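Cadherin-5 (Gallus gallus, PDB 3PPE) mediates calcium-dependent, homophilic adhesion between endothelial cells and couples their junctions to actin, the two outermost extracellular cadherin domains being present here. Local coordinates at residues W4-E12 with K89-D99; G39-K47 with F58-Y69. All coordinates share one frame; numbering follows the deposited sequence. Where two conformers were deposited one is given.

Interaction 1 of 2, residues W4-E12 with K89-D99; sequences WNRMHIREE and KFIIKVSDIND. With CA (calcium ion), chain E; CA (calcium ion), chain C; CA (calcium ion), chain D.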
loop_
_atom_site.group_PDB
_atom_site.type_symbol
_atom_site.label_atom_id
_atom_site.label_comp_id
_atom_site.label_asym_id
_atom_site.label_seq_id
_atom_site.Cartn_x
_atom_site.Cartn_y
_atom_site.Cartn_z
ATOM N N TRP A 4 1.055 -13.714 7.230
ATOM C CA TRP A 4 1.866 -12.532 6.969
ATOM C C TRP A 4 2.428 -12.503 5.526
ATOM O O TRP A 4 2.808 -11.449 5.047
ATOM C CB TRP A 4 3.008 -12.449 7.991
ATOM C CG TRP A 4 2.592 -11.988 9.356
ATOM C CD1 TRP A 4 2.554 -12.745 10.505
ATOM C CD2 TRP A 4 2.185 -10.661 9.735
ATOM N NE1 TRP A 4 2.138 -11.960 11.567
ATOM C CE2 TRP A 4 1.897 -10.687 11.120
ATOM C CE3 TRP A 4 2.031 -9.452 9.037
ATOM C CZ2 TRP A 4 1.464 -9.551 11.824
ATOM C CZ3 TRP A 4 1.594 -8.317 9.749
ATOM C CH2 TRP A 4 1.315 -8.393 11.123
ATOM N N ASN A 5 2.481 -13.647 4.849
ATOM C CA ASN A 5 2.999 -13.703 3.460
ATOM C C ASN A 5 1.951 -13.346 2.409
ATOM O O ASN A 5 1.563 -14.165 1.593
ATOM C CB ASN A 5 3.672 -15.048 3.142
ATOM C CG ASN A 5 2.719 -16.222 3.258
ATOM O OD1 ASN A 5 1.804 -16.235 4.110
ATOM N ND2 ASN A 5 2.930 -17.235 2.407
ATOM N N ARG A 6 1.508 -12.102 2.470
ATOM C CA ARG A 6 0.420 -11.582 1.687
ATOM C C ARG A 6 0.723 -10.122 1.340
ATOM O O ARG A 6 1.321 -9.397 2.138
ATOM C CB ARG A 6 -0.866 -11.566 2.512
ATOM C CG ARG A 6 -1.451 -12.909 2.873
ATOM C CD ARG A 6 -2.213 -13.536 1.692
ATOM N NE ARG A 6 -2.756 -14.852 2.021
ATOM C CZ ARG A 6 -2.057 -15.996 2.032
ATOM N NH1 ARG A 6 -0.752 -16.009 1.742
ATOM N NH2 ARG A 6 -2.682 -17.145 2.341
ATOM N N MET A 7 0.277 -9.712 0.158
ATOM C CA MET A 7 0.224 -8.303 -0.212
ATOM C C MET A 7 -1.214 -8.058 -0.649
ATOM O O MET A 7 -1.917 -8.991 -1.030
ATOM C CB MET A 7 1.185 -7.995 -1.370
ATOM C CG MET A 7 2.659 -8.286 -1.052
ATOM S SD MET A 7 3.740 -7.696 -2.331
ATOM C CE MET A 7 5.303 -8.307 -1.701
ATOM N N HIS A 8 -1.652 -6.802 -0.582
ATOM C CA HIS A 8 -3.032 -6.436 -0.916
ATOM C C HIS A 8 -2.967 -5.227 -1.778
ATOM O O HIS A 8 -2.223 -4.295 -1.512
ATOM C CB HIS A 8 -3.880 -6.124 0.345
ATOM C CG HIS A 8 -3.881 -7.234 1.330
ATOM N ND1 HIS A 8 -2.861 -7.405 2.249
ATOM C CD2 HIS A 8 -4.721 -8.286 1.491
ATOM C CE1 HIS A 8 -3.082 -8.507 2.948
ATOM N NE2 HIS A 8 -4.202 -9.061 2.506
ATOM N N ILE A 9 -3.754 -5.281 -2.831
ATOM C CA ILE A 9 -3.931 -4.147 -3.733
ATOM C C ILE A 9 -5.410 -4.033 -4.117
ATOM O O ILE A 9 -6.068 -5.012 -4.422
ATOM C CB ILE A 9 -3.021 -4.227 -4.991
ATOM C CG1 ILE A 9 -3.336 -3.074 -5.959
ATOM C CG2 ILE A 9 -3.097 -5.619 -5.668
ATOM C CD1 ILE A 9 -2.299 -2.829 -7.047
ATOM N N ARG A 10 -5.924 -2.811 -4.051
ATOM C CA ARG A 10 -7.309 -2.513 -4.369
ATOM C C ARG A 10 -7.605 -2.725 -5.843
ATOM O O ARG A 10 -6.788 -2.390 -6.697
ATOM C CB ARG A 10 -7.584 -1.058 -3.951
ATOM C CG ARG A 10 -9.042 -0.769 -3.601
ATOM C CD ARG A 10 -9.251 0.663 -3.070
ATOM N NE ARG A 10 -9.158 1.701 -4.109
ATOM C CZ ARG A 10 -8.178 2.605 -4.239
ATOM N NH1 ARG A 10 -7.137 2.628 -3.397
ATOM N NH2 ARG A 10 -8.234 3.495 -5.235
ATOM N N GLU A 11 -8.778 -3.282 -6.174
ATOM C CA GLU A 11 -9.162 -3.400 -7.574
ATOM C C GLU A 11 -9.626 -2.071 -8.113
ATOM O O GLU A 11 -10.002 -1.179 -7.344
ATOM C CB GLU A 11 -10.277 -4.442 -7.767
ATOM C CG GLU A 11 -11.570 -4.045 -7.033
ATOM C CD GLU A 11 -12.801 -4.797 -7.516
ATOM O OE1 GLU A 11 -12.845 -5.224 -8.696
ATOM O OE2 GLU A 11 -13.731 -4.948 -6.703
ATOM N N GLU A 12 -9.580 -1.947 -9.445
ATOM C CA GLU A 12 -10.205 -0.815 -10.187
ATOM C C GLU A 12 -9.604 0.569 -9.854
ATOM O O GLU A 12 -10.290 1.590 -9.860
ATOM C CB GLU A 12 -11.737 -0.798 -9.971
ATOM C CG GLU A 12 -12.439 -2.153 -10.138
ATOM C CD GLU A 12 -12.476 -2.698 -11.564
ATOM O OE1 GLU A 12 -13.152 -3.731 -11.758
ATOM O OE2 GLU A 12 -11.849 -2.167 -12.503
ATOM N N LYS A 89 6.983 -18.453 -1.119
ATOM C CA LYS A 89 5.639 -18.295 -1.675
ATOM C C LYS A 89 4.822 -17.215 -0.956
ATOM O O LYS A 89 4.831 -17.110 0.263
ATOM C CB LYS A 89 4.860 -19.619 -1.574
ATOM C CG LYS A 89 5.374 -20.767 -2.440
ATOM C CD LYS A 89 4.384 -21.970 -2.362
ATOM C CE LYS A 89 4.785 -23.035 -1.329
ATOM N NZ LYS A 89 5.375 -24.324 -1.924
ATOM N N PHE A 90 4.040 -16.458 -1.726
ATOM C CA PHE A 90 3.180 -15.442 -1.157
ATOM C C PHE A 90 1.982 -15.243 -2.067
ATOM O O PHE A 90 1.963 -15.710 -3.222
ATOM C CB PHE A 90 3.953 -14.125 -0.859
ATOM C CG PHE A 90 4.416 -13.355 -2.091
ATOM C CD1 PHE A 90 5.559 -13.739 -2.793
ATOM C CD2 PHE A 90 3.712 -12.230 -2.512
ATOM C CE1 PHE A 90 5.990 -13.028 -3.927
ATOM C CE2 PHE A 90 4.115 -11.506 -3.624
ATOM C CZ PHE A 90 5.251 -11.905 -4.357
ATOM N N ILE A 91 0.976 -14.550 -1.554
ATOM C CA ILE A 91 -0.209 -14.269 -2.360
ATOM C C ILE A 91 -0.415 -12.766 -2.407
ATOM O O ILE A 91 -0.308 -12.085 -1.390
ATOM C CB ILE A 91 -1.463 -15.027 -1.808
ATOM C CG1 ILE A 91 -1.294 -16.540 -2.068
ATOM C CG2 ILE A 91 -2.769 -14.467 -2.415
ATOM C CD1 ILE A 91 -2.317 -17.521 -1.321
ATOM N N ILE A 92 -0.650 -12.259 -3.612
ATOM C CA ILE A 92 -1.115 -10.899 -3.796
ATOM C C ILE A 92 -2.653 -11.000 -3.857
ATOM O O ILE A 92 -3.199 -11.611 -4.773
ATOM C CB ILE A 92 -0.542 -10.250 -5.108
ATOM C CG1 ILE A 92 1.001 -10.053 -5.025
ATOM C CG2 ILE A 92 -1.227 -8.884 -5.307
ATOM C CD1 ILE A 92 1.632 -9.628 -6.373
ATOM N N LYS A 93 -3.324 -10.404 -2.877
ATOM C CA LYS A 93 -4.807 -10.426 -2.761
ATOM C C LYS A 93 -5.356 -9.158 -3.371
ATOM O O LYS A 93 -4.837 -8.088 -3.091
ATOM C CB LYS A 93 -5.193 -10.427 -1.279
ATOM C CG LYS A 93 -4.859 -11.725 -0.561
ATOM C CD LYS A 93 -6.064 -12.671 -0.545
ATOM C CE LYS A 93 -5.706 -14.040 0.073
ATOM N NZ LYS A 93 -6.860 -14.983 -0.079
ATOM N N VAL A 94 -6.397 -9.260 -4.208
ATOM C CA VAL A 94 -7.036 -8.052 -4.793
ATOM C C VAL A 94 -8.205 -7.710 -3.869
ATOM O O VAL A 94 -9.133 -8.511 -3.732
ATOM C CB VAL A 94 -7.532 -8.283 -6.257
ATOM C CG1 VAL A 94 -8.127 -6.970 -6.907
ATOM C CG2 VAL A 94 -6.361 -8.840 -7.150
ATOM N N SER A 95 -8.156 -6.532 -3.265
ATOM C CA SER A 95 -9.147 -6.069 -2.279
ATOM C C SER A 95 -10.370 -5.544 -3.010
ATOM O O SER A 95 -10.253 -4.776 -3.939
ATOM C CB SER A 95 -8.565 -4.935 -1.420
ATOM O OG SER A 95 -7.320 -5.343 -0.874
ATOM N N ASP A 96 -11.545 -5.975 -2.563
ATOM C CA ASP A 96 -12.817 -5.690 -3.214
ATOM C C ASP A 96 -13.282 -4.245 -3.044
ATOM O O ASP A 96 -13.289 -3.726 -1.937
ATOM C CB ASP A 96 -13.887 -6.611 -2.591
ATOM C CG ASP A 96 -15.181 -6.629 -3.385
ATOM O OD1 ASP A 96 -16.263 -6.527 -2.760
ATOM O OD2 ASP A 96 -15.141 -6.754 -4.628
ATOM N N ILE A 97 -13.747 -3.621 -4.118
ATOM C CA ILE A 97 -14.573 -2.449 -3.963
ATOM C C ILE A 97 -16.018 -2.828 -4.314
ATOM O O ILE A 97 -16.270 -3.822 -5.020
ATOM C CB ILE A 97 -14.073 -1.203 -4.814
ATOM C CG1 ILE A 97 -14.257 -1.391 -6.324
ATOM C CG2 ILE A 97 -12.577 -0.817 -4.416
ATOM C CD1 ILE A 97 -14.266 -0.039 -7.122
ATOM N N ASN A 98 -16.961 -2.044 -3.818
ATOM C CA ASN A 98 -18.354 -2.257 -4.168
ATOM C C ASN A 98 -18.655 -1.703 -5.566
ATOM O O ASN A 98 -19.018 -0.556 -5.732
ATOM C CB ASN A 98 -19.302 -1.656 -3.114
ATOM C CG ASN A 98 -20.706 -2.217 -3.266
ATOM O OD1 ASN A 98 -20.862 -3.420 -3.534
ATOM N ND2 ASN A 98 -21.706 -1.384 -3.177
ATOM N N ASP A 99 -18.476 -2.522 -6.592
ATOM C CA ASP A 99 -18.681 -2.049 -7.950
ATOM C C ASP A 99 -19.687 -2.879 -8.759
ATOM O O ASP A 99 -19.797 -2.715 -9.957
ATOM C CB ASP A 99 -17.337 -1.872 -8.688
ATOM C CG ASP A 99 -16.497 -3.148 -8.781
ATOM O OD1 ASP A 99 -16.631 -4.101 -7.964
ATOM O OD2 ASP A 99 -15.627 -3.193 -9.715
HETATM CA CA CA E . -15.946 -5.668 -6.529
HETATM CA CA CA C . -14.576 -5.188 -10.293
HETATM CA CA CA D . -22.379 -4.962 -4.525
HETATM O O HOH W 1 -16.628 -5.379 -11.641
#
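Strand 6-10 runs parallel to strand 89-95, their axes 4.4 Å apart at closest approach and 30° askew; Met-7 N gives to Ile-91 O and Ile-9 N to Lys-93 O, while Lys-93 N and Ser-95 N give to Met-7 O and Ile-9 O. Asn-5 extends the pairing beyond the strand: its amide ND2 donates to Lys-89 O (2.9 Å), nearly straight at 170°. Asn-5 O takes two bonds, from Ile-91 N and from Arg-6 NH1, which arrive on opposite faces of its carbonyl plane. Arg-6 bends after CG, laying its guanidinium flat beside Ile-91, whose CD1 lies over one face, 3.7 Å from CZ. On the buried side Met-7, unbranched and flexible, makes an oblique Met-aromatic contact, SD 5.1 Å from the centroid of the Phe-90 ring, and its CE touches CE2. Trp-4 of the second subunit packs on both residues in the domain-swapped dimer.

Past the strands the chemistry turns ionic. Glu-11, extended beyond CG, spans two calcium ions with one carboxylate: OE2 binds the first at 2.3 Å and OE1 the second at 2.4 Å. OE2 also accepts from Ile-97 N (2.9 Å) through its anti lone pair. Asp-99 bridges the same pair of ions from the opposite direction, its carboxylate plane 84° from that of Glu-11; Asp-96 OD2 and Ile-97 O join the first ion, Glu-12 OE1 the second. The crowded acidic oxygens would probably repel one another without the metals, so the end of this pairing, at the junction between the two cadherin domains, probably depends on the two calcium ions for its shape.

Interaction 2 of 2, residues G39-K47 with F58-Y69; sequences GESANTIFK and FERLDREKKAEY. With CA (calcium ion), chain C; CA (calcium ion), chain E.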
loop_
_atom_site.group_PDB
_atom_site.type_symbol
_atom_site.label_atom_id
_atom_site.label_comp_id
_atom_site.label_asym_id
_atom_site.label_seq_id
_atom_site.Cartn_x
_atom_site.Cartn_y
_atom_site.Cartn_z
ATOM N N GLY A 39 5.547 -16.682 -11.016
ATOM C CA GLY A 39 4.212 -17.133 -10.629
ATOM C C GLY A 39 3.157 -16.370 -11.413
ATOM O O GLY A 39 3.438 -15.853 -12.512
ATOM N N GLU A 40 1.949 -16.262 -10.844
ATOM C CA GLU A 40 0.784 -15.772 -11.605
ATOM C C GLU A 40 0.879 -14.285 -11.944
ATOM O O GLU A 40 0.871 -13.441 -11.047
ATOM C CB GLU A 40 -0.531 -16.064 -10.853
ATOM C CG GLU A 40 -0.836 -17.557 -10.713
ATOM C CD GLU A 40 -2.219 -17.769 -10.068
ATOM O OE1 GLU A 40 -3.143 -18.225 -10.782
ATOM O OE2 GLU A 40 -2.379 -17.414 -8.894
ATOM N N SER A 41 0.990 -14.004 -13.246
ATOM C CA SER A 41 1.202 -12.652 -13.800
ATOM C C SER A 41 2.443 -11.965 -13.234
ATOM O O SER A 41 2.525 -10.741 -13.265
ATOM C CB SER A 41 -0.073 -11.777 -13.596
ATOM O OG SER A 41 -1.177 -12.391 -14.252
ATOM N N ALA A 42 3.396 -12.749 -12.695
ATOM C CA ALA A 42 4.711 -12.195 -12.301
ATOM C C ALA A 42 5.435 -11.660 -13.537
ATOM O O ALA A 42 5.487 -12.349 -14.565
ATOM C CB ALA A 42 5.575 -13.256 -11.623
ATOM N N ASN A 43 6.007 -10.461 -13.436
ATOM C CA ASN A 43 6.797 -9.870 -14.522
ATOM C C ASN A 43 5.968 -9.378 -15.728
ATOM O O ASN A 43 6.537 -8.864 -16.693
ATOM C CB ASN A 43 7.959 -10.816 -14.975
ATOM C CG ASN A 43 8.788 -11.296 -13.808
ATOM O OD1 ASN A 43 9.441 -10.492 -13.133
ATOM N ND2 ASN A 43 8.703 -12.590 -13.512
ATOM N N THR A 44 4.645 -9.536 -15.666
ATOM C CA THR A 44 3.726 -8.958 -16.651
ATOM C C THR A 44 2.899 -7.895 -15.918
ATOM O O THR A 44 3.200 -6.694 -15.991
ATOM C CB THR A 44 2.829 -10.010 -17.357
ATOM O OG1 THR A 44 2.160 -10.832 -16.395
ATOM C CG2 THR A 44 3.630 -10.921 -18.314
ATOM N N ILE A 45 1.922 -8.318 -15.135
ATOM C CA ILE A 45 1.166 -7.351 -14.327
ATOM C C ILE A 45 1.982 -6.815 -13.163
ATOM O O ILE A 45 1.975 -5.612 -12.889
ATOM C CB ILE A 45 -0.151 -7.982 -13.794
ATOM C CG1 ILE A 45 -1.026 -8.364 -14.986
ATOM C CG2 ILE A 45 -0.874 -7.036 -12.735
ATOM C CD1 ILE A 45 -2.370 -9.121 -14.611
ATOM N N PHE A 46 2.668 -7.719 -12.468
ATOM C CA PHE A 46 3.360 -7.369 -11.245
ATOM C C PHE A 46 4.843 -7.352 -11.535
ATOM O O PHE A 46 5.393 -8.328 -12.030
ATOM C CB PHE A 46 3.031 -8.396 -10.160
ATOM C CG PHE A 46 1.575 -8.437 -9.836
ATOM C CD1 PHE A 46 0.813 -9.536 -10.181
ATOM C CD2 PHE A 46 0.963 -7.352 -9.212
ATOM C CE1 PHE A 46 -0.547 -9.558 -9.897
ATOM C CE2 PHE A 46 -0.406 -7.355 -8.949
ATOM C CZ PHE A 46 -1.158 -8.469 -9.304
ATOM N N LYS A 47 5.480 -6.231 -11.269
ATOM C CA LYS A 47 6.914 -6.144 -11.500
ATOM C C LYS A 47 7.612 -5.562 -10.287
ATOM O O LYS A 47 7.100 -4.633 -9.640
ATOM C CB LYS A 47 7.237 -5.295 -12.741
ATOM C CG LYS A 47 6.525 -5.727 -14.018
ATOM C CD LYS A 47 6.849 -4.769 -15.158
ATOM C CE LYS A 47 6.041 -5.116 -16.385
ATOM N NZ LYS A 47 6.613 -4.436 -17.576
ATOM N N PHE A 58 0.936 -3.114 -13.062
ATOM C CA PHE A 58 1.031 -2.370 -14.331
ATOM C C PHE A 58 -0.240 -2.459 -15.182
ATOM O O PHE A 58 -0.258 -2.035 -16.335
ATOM C CB PHE A 58 2.282 -2.795 -15.118
ATOM C CG PHE A 58 3.540 -2.227 -14.546
ATOM C CD1 PHE A 58 4.077 -2.744 -13.371
ATOM C CD2 PHE A 58 4.167 -1.140 -15.138
ATOM C CE1 PHE A 58 5.226 -2.195 -12.812
ATOM C CE2 PHE A 58 5.325 -0.601 -14.578
ATOM C CZ PHE A 58 5.850 -1.129 -13.417
ATOM N N GLU A 59 -1.286 -3.025 -14.575
ATOM C CA GLU A 59 -2.635 -2.988 -15.106
ATOM C C GLU A 59 -3.565 -2.695 -13.964
ATOM O O GLU A 59 -3.271 -3.009 -12.804
ATOM C CB GLU A 59 -3.067 -4.343 -15.667
ATOM C CG GLU A 59 -2.274 -4.790 -16.844
ATOM C CD GLU A 59 -2.782 -6.076 -17.396
ATOM O OE1 GLU A 59 -2.100 -6.598 -18.288
ATOM O OE2 GLU A 59 -3.840 -6.566 -16.948
ATOM N N ARG A 60 -4.701 -2.100 -14.306
ATOM C CA ARG A 60 -5.832 -2.021 -13.397
ATOM C C ARG A 60 -6.398 -3.431 -13.239
ATOM O O ARG A 60 -6.456 -4.207 -14.211
ATOM C CB ARG A 60 -6.911 -1.107 -13.954
ATOM C CG ARG A 60 -6.535 0.345 -13.923
ATOM C CD ARG A 60 -7.692 1.179 -14.428
ATOM N NE ARG A 60 -8.903 0.862 -13.662
ATOM C CZ ARG A 60 -9.941 0.154 -14.104
ATOM N NH1 ARG A 60 -9.984 -0.337 -15.347
ATOM N NH2 ARG A 60 -10.959 -0.047 -13.293
ATOM N N LEU A 61 -6.797 -3.752 -12.015
ATOM C CA LEU A 61 -7.238 -5.084 -11.666
ATOM C C LEU A 61 -8.768 -5.161 -11.379
ATOM O O LEU A 61 -9.360 -4.239 -10.840
ATOM C CB LEU A 61 -6.454 -5.562 -10.430
ATOM C CG LEU A 61 -4.921 -5.560 -10.562
ATOM C CD1 LEU A 61 -4.267 -5.786 -9.197
ATOM C CD2 LEU A 61 -4.475 -6.590 -11.616
ATOM N N ASP A 62 -9.370 -6.285 -11.713
ATOM C CA ASP A 62 -10.772 -6.501 -11.424
ATOM C C ASP A 62 -10.849 -7.729 -10.563
ATOM O O ASP A 62 -10.604 -8.820 -11.048
ATOM C CB ASP A 62 -11.511 -6.731 -12.743
ATOM C CG ASP A 62 -13.011 -6.957 -12.560
ATOM O OD1 ASP A 62 -13.546 -6.862 -11.426
ATOM O OD2 ASP A 62 -13.643 -7.227 -13.584
ATOM N N ARG A 63 -11.172 -7.565 -9.282
ATOM C CA ARG A 63 -11.332 -8.725 -8.381
ATOM C C ARG A 63 -12.359 -9.749 -8.905
ATOM O O ARG A 63 -12.225 -10.958 -8.679
ATOM C CB ARG A 63 -11.706 -8.266 -6.959
ATOM C CG ARG A 63 -11.546 -9.333 -5.888
ATOM C CD ARG A 63 -12.535 -9.067 -4.740
ATOM N NE ARG A 63 -13.931 -9.245 -5.210
ATOM C CZ ARG A 63 -14.542 -10.433 -5.272
ATOM N NH1 ARG A 63 -13.902 -11.518 -4.904
ATOM N NH2 ARG A 63 -15.771 -10.544 -5.756
ATOM N N GLU A 64 -13.355 -9.276 -9.629
ATOM C CA GLU A 64 -14.387 -10.179 -10.148
ATOM C C GLU A 64 -13.905 -11.043 -11.325
ATOM O O GLU A 64 -14.546 -12.028 -11.670
ATOM C CB GLU A 64 -15.661 -9.406 -10.522
ATOM C CG GLU A 64 -16.511 -9.008 -9.308
ATOM C CD GLU A 64 -15.933 -7.897 -8.469
ATOM O OE1 GLU A 64 -15.599 -6.803 -8.999
ATOM O OE2 GLU A 64 -15.830 -8.086 -7.237
ATOM N N LYS A 65 -12.763 -10.679 -11.914
ATOM C CA LYS A 65 -12.083 -11.516 -12.918
ATOM C C LYS A 65 -11.103 -12.482 -12.238
ATOM O O LYS A 65 -11.117 -13.692 -12.493
ATOM C CB LYS A 65 -11.252 -10.590 -13.780
ATOM C CG LYS A 65 -11.454 -10.697 -15.262
ATOM C CD LYS A 65 -12.757 -9.982 -15.666
ATOM C CE LYS A 65 -12.645 -9.397 -17.079
ATOM N NZ LYS A 65 -13.932 -9.565 -17.820
ATOM N N LYS A 66 -10.224 -11.939 -11.375
ATOM C CA LYS A 66 -9.279 -12.779 -10.612
ATOM C C LYS A 66 -9.039 -12.151 -9.264
ATOM O O LYS A 66 -8.718 -10.976 -9.188
ATOM C CB LYS A 66 -7.959 -12.928 -11.366
ATOM C CG LYS A 66 -7.009 -13.943 -10.699
ATOM C CD LYS A 66 -6.022 -14.482 -11.712
ATOM C CE LYS A 66 -4.906 -15.249 -11.011
ATOM N NZ LYS A 66 -5.373 -16.511 -10.359
ATOM N N ALA A 67 -9.223 -12.900 -8.196
ATOM C CA ALA A 67 -9.287 -12.272 -6.871
ATOM C C ALA A 67 -7.961 -12.323 -6.111
ATOM O O ALA A 67 -7.776 -11.633 -5.088
ATOM C CB ALA A 67 -10.396 -12.905 -6.062
ATOM N N GLU A 68 -7.045 -13.163 -6.576
ATOM C CA GLU A 68 -5.722 -13.269 -5.943
ATOM C C GLU A 68 -4.731 -13.971 -6.884
ATOM O O GLU A 68 -5.146 -14.610 -7.848
ATOM C CB GLU A 68 -5.796 -13.966 -4.572
ATOM C CG GLU A 68 -6.144 -15.419 -4.664
ATOM C CD GLU A 68 -6.225 -16.103 -3.297
ATOM O OE1 GLU A 68 -6.925 -15.567 -2.393
ATOM O OE2 GLU A 68 -5.632 -17.194 -3.142
ATOM N N TYR A 69 -3.436 -13.789 -6.602
ATOM C CA TYR A 69 -2.335 -14.251 -7.443
ATOM C C TYR A 69 -1.277 -14.887 -6.527
ATOM O O TYR A 69 -0.854 -14.268 -5.570
ATOM C CB TYR A 69 -1.684 -13.090 -8.207
ATOM C CG TYR A 69 -2.605 -12.352 -9.178
ATOM C CD1 TYR A 69 -3.491 -11.353 -8.732
ATOM C CD2 TYR A 69 -2.593 -12.655 -10.532
ATOM C CE1 TYR A 69 -4.365 -10.679 -9.654
ATOM C CE2 TYR A 69 -3.425 -11.993 -11.425
ATOM C CZ TYR A 69 -4.305 -11.010 -10.985
ATOM O OH TYR A 69 -5.137 -10.366 -11.903
HETATM CA CA CA C . -14.576 -5.188 -10.293
HETATM CA CA CA E . -15.946 -5.668 -6.529
HETATM O O HOH W 2 -4.503 -18.234 -7.482
HETATM O O HOH W 1 -16.628 -5.379 -11.641
#
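Phe-46 drives the edge of its ring into the face of Tyr-69, a T-shaped pair with planes 73° apart, in which CE1 sits over the centre of the tyrosine ring, 3.5 Å from Tyr-69 CG. Lys-66 CG lies over the other face of Tyr-69, toward the rim of this broad, flat residue. Ile-45 fills the angle beside the pair: its CG2 methyl packs 3.8 Å from Leu-61 CD2 and also lies over a face of Phe-46, while CG1 and CD1 rest against the Glu-59 carboxylate. The aliphatic chain of Lys-47 crosses the Phe-58 ring, CD 4.0 Å from the ring centroid, and its extended torsions carry NZ over the same face in a cation-pi contact.

Polar bonds fix both ends. Phe-58 N donates to Ile-45 O at 2.7 Å, in the carbonyl plane, and Lys-66 NZ reaches Glu-40 OE1 at 2.8 Å as a salt bridge, meeting the carboxylate from above its plane. Lys-66 is long enough for this because its chain stays extended until a bend at chi4 (67°). Farther out, a type II turn from Gly-39 to Ala-42 brings Glu-40 and Ser-41 to Tyr-69, and an Asx turn at Asp-62 shapes the calcium-binding bend, where Glu-64 bridges two ions and Asp-62 binds one of them.

The Phe-46 and Tyr-69 core lies between the two sheets of the first cadherin domain: Phe-46, from strand 46-49, reaches Ile-55 and Ala-57 of strand 54-57 and Ile-92 of strand 82-95, and Tyr-69, at the start of strand 68-77, packs on Val-94.

In the fold
From the N terminus, strand 6-10 comes first, but its partner in interaction 1 arrives only with residues 89-99, so that contact closes a loop spanning most of the first cadherin domain. Interaction 2 is nested inside it, closing the shorter excursion from residues 39-47 through strand 54-57 to residues 58-69. Strand 68-77 then leads to strand 82-95, its neighbour in the same sheet, which brings the two contacts together. Oppositely charged side chains pair between them, Lys-93 with Glu-68 and Glu-12 with Arg-60, though modelled too close for their exact geometry to be trusted. Both also supply ligands to the same two calcium ions, at one of which Asp-132 of the second domain also binds, linking the domains.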